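Side-chain contact in probable zinc protease (Pseudomonas aeruginosa, PDB 4NNZ), which is a subunit of a heterodimeric M16-family zinc protease and probably contributes to metal-dependent peptide hydrolysis: residues K395-P399 with D400-K404. Numbering follows the deposited sequence.
Sequences KAVTP and DDIQK
Thr398 and Asp401 pair in a capping box that opens helix 399-409, just after the short link from helix 386-396. One half of the box is the bond from Thr398 N to Asp401 OD2, 3.2 Å long with an N-H...O angle of 153°. The donor meets the anti side of the carboxylate and lies 35° out of its plane. Asp401 holds CG beside its own backbone N, which turns the carboxylate back toward Thr398 N. The returning half is weak: Asp401 N reaches Thr398 OG1 at 3.4 Å. For this the hydroxyl sits between the backbone N and the carbonyl carbon of Thr398 (chi1 73°). Asp401 OD2 also forms a salt bridge with Arg263 NH1, so one oxygen both accepts the amide of the N-cap residue and links the helix start to helix 262-276; the nearby cation would probably favour the charged carboxylate.

The first turn is closed by backbone bonds: Ile402 N donates to Thr398 O at 3.2 Å, and Gln403 N to Pro399 O, also at 3.2 Å. Pro399, the first helical residue, has no amide hydrogen to give, which suits this position, and its ring rests on Ile349 of helix 346-364.

Val397 lies against Asn266 of helix 262-276. Apolar packing completes the turn on the buried side, where Ile402 reaches Ile271 and Leu274 as well as Ile349. The side chains of Val397 and Ile402 cross at about a right angle, Val397 CG1 touching Ile402 CG1 at 3.8 Å.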
ATOM      1  N   LYS A 395      17.819  -3.904 -30.919  1.00 64.67           N
ATOM      2  CA  LYS A 395      18.657  -3.392 -31.967  1.00 68.44           C
ATOM      3  C   LYS A 395      18.447  -1.925 -32.187  1.00 63.72           C
ATOM      4  O   LYS A 395      19.366  -1.221 -32.489  1.00 66.63           O
ATOM      5  CB  LYS A 395      18.360  -4.127 -33.239  1.00 75.80           C
ATOM      6  CG  LYS A 395      19.582  -4.616 -33.955  1.00 88.01           C
ATOM      7  CD  LYS A 395      19.202  -5.461 -35.155  1.00 93.38           C
ATOM      8  CE  LYS A 395      19.221  -4.667 -36.443  1.00 97.83           C
ATOM      9  NZ  LYS A 395      20.281  -5.108 -37.384  1.00 94.00           N
ATOM     10  N   ALA A 396      17.219  -1.468 -32.042  1.00 63.71           N
ATOM     11  CA  ALA A 396      16.879  -0.077 -32.270  1.00 62.53           C
ATOM     12  C   ALA A 396      17.507   0.910 -31.307  1.00 61.26           C
ATOM     13  O   ALA A 396      17.620   2.064 -31.620  1.00 64.18           O
ATOM     14  CB  ALA A 396      15.384   0.109 -32.341  1.00 60.71           C
ATOM     15  N   VAL A 397      17.913   0.452 -30.147  1.00 60.88           N
ATOM     16  CA  VAL A 397      18.456   1.347 -29.174  1.00 56.64           C
ATOM     17  C   VAL A 397      19.729   1.954 -29.674  1.00 52.85           C
ATOM     18  O   VAL A 397      20.591   1.274 -30.144  1.00 53.32           O
ATOM     19  CB  VAL A 397      18.718   0.610 -27.869  1.00 55.56           C
ATOM     20  CG1 VAL A 397      19.308   1.542 -26.849  1.00 55.38           C
ATOM     21  CG2 VAL A 397      17.432   0.035 -27.354  1.00 57.57           C
ATOM     22  N   THR A 398      19.838   3.261 -29.547  1.00 54.86           N
ATOM     23  CA  THR A 398      20.982   3.995 -30.037  1.00 52.53           C
ATOM     24  C   THR A 398      21.622   4.687 -28.884  1.00 53.92           C
ATOM     25  O   THR A 398      20.992   4.903 -27.886  1.00 51.37           O
ATOM     26  CB  THR A 398      20.602   5.050 -31.077  1.00 51.57           C
ATOM     27  OG1 THR A 398      19.963   6.144 -30.440  1.00 48.04           O
ATOM     28  CG2 THR A 398      19.663   4.489 -32.064  1.00 49.49           C
ATOM     29  N   PRO A 399      22.864   5.096 -29.022  1.00 57.92           N
ATOM     30  CA  PRO A 399      23.598   5.605 -27.888  1.00 57.28           C
ATOM     31  C   PRO A 399      22.897   6.792 -27.311  1.00 61.03           C
ATOM     32  O   PRO A 399      23.038   7.085 -26.153  1.00 67.26           O
ATOM     33  CB  PRO A 399      24.893   6.013 -28.516  1.00 52.16           C
ATOM     34  CG  PRO A 399      25.114   4.954 -29.486  1.00 52.58           C
ATOM     35  CD  PRO A 399      23.780   4.731 -30.095  1.00 55.59           C
ATOM     36  N   ASP A 400      22.189   7.500 -28.157  1.00 62.47           N
ATOM     37  CA  ASP A 400      21.398   8.624 -27.760  1.00 69.02           C
ATOM     38  C   ASP A 400      20.219   8.254 -26.882  1.00 63.54           C
ATOM     39  O   ASP A 400      19.907   8.937 -25.953  1.00 62.69           O
ATOM     40  CB  ASP A 400      21.002   9.404 -28.993  1.00 74.21           C
ATOM     41  CG  ASP A 400      22.195   9.727 -29.850  1.00 84.39           C
ATOM     42  OD1 ASP A 400      23.251  10.047 -29.279  1.00 84.25           O
ATOM     43  OD2 ASP A 400      22.097   9.637 -31.091  1.00 89.95           O
ATOM     44  N   ASP A 401      19.579   7.145 -27.188  1.00 59.78           N
ATOM     45  CA  ASP A 401      18.457   6.678 -26.413  1.00 57.12           C
ATOM     46  C   ASP A 401      18.907   6.394 -25.013  1.00 55.47           C
ATOM     47  O   ASP A 401      18.211   6.649 -24.054  1.00 48.54           O
ATOM     48  CB  ASP A 401      17.960   5.378 -26.992  1.00 56.75           C
ATOM     49  CG  ASP A 401      17.107   5.576 -28.166  1.00 65.55           C
ATOM     50  OD1 ASP A 401      16.484   6.623 -28.260  1.00 64.18           O
ATOM     51  OD2 ASP A 401      17.050   4.687 -29.004  1.00 70.78           O
ATOM     52  N   ILE A 402      20.069   5.793 -24.921  1.00 48.43           N
ATOM     53  CA  ILE A 402      20.600   5.418 -23.657  1.00 50.67           C
ATOM     54  C   ILE A 402      20.861   6.639 -22.839  1.00 54.14           C
ATOM     55  O   ILE A 402      20.486   6.693 -21.699  1.00 54.80           O
ATOM     56  CB  ILE A 402      21.882   4.606 -23.858  1.00 51.23           C
ATOM     57  CG1 ILE A 402      21.519   3.220 -24.318  1.00 48.50           C
ATOM     58  CG2 ILE A 402      22.718   4.491 -22.604  1.00 46.31           C
ATOM     59  CD1 ILE A 402      22.703   2.328 -24.475  1.00 51.15           C
ATOM     60  N   GLN A 403      21.527   7.622 -23.415  1.00 57.79           N
ATOM     61  CA  GLN A 403      21.865   8.803 -22.652  1.00 60.81           C
ATOM     62  C   GLN A 403      20.596   9.480 -22.214  1.00 55.65           C
ATOM     63  O   GLN A 403      20.483   9.917 -21.115  1.00 57.71           O
ATOM     64  CB  GLN A 403      22.793   9.733 -23.447  1.00 66.69           C
ATOM     65  CG  GLN A 403      22.582  11.229 -23.256  1.00 72.66           C
ATOM     66  CD  GLN A 403      23.577  12.082 -23.971  1.00 74.81           C
ATOM     67  OE1 GLN A 403      23.420  12.405 -25.134  1.00 68.27           O
ATOM     68  NE2 GLN A 403      24.604  12.472 -23.264  1.00 77.58           N
ATOM     69  N   LYS A 404      19.633   9.546 -23.096  1.00 55.52           N
ATOM     70  CA  LYS A 404      18.378  10.158 -22.763  1.00 59.75           C
ATOM     71  C   LYS A 404      17.643   9.479 -21.645  1.00 58.47           C
ATOM     72  O   LYS A 404      17.115  10.133 -20.807  1.00 65.80           O
ATOM     73  CB  LYS A 404      17.509  10.178 -23.994  1.00 65.20           C
ATOM     74  CG  LYS A 404      16.394  11.185 -23.976  1.00 75.01           C
ATOM     75  CD  LYS A 404      15.353  10.842 -25.021  1.00 78.30           C
ATOM     76  CE  LYS A 404      14.103  10.285 -24.381  1.00 79.87           C
ATOM     77  NZ  LYS A 404      14.343   8.983 -23.714  1.00 83.67           N
TER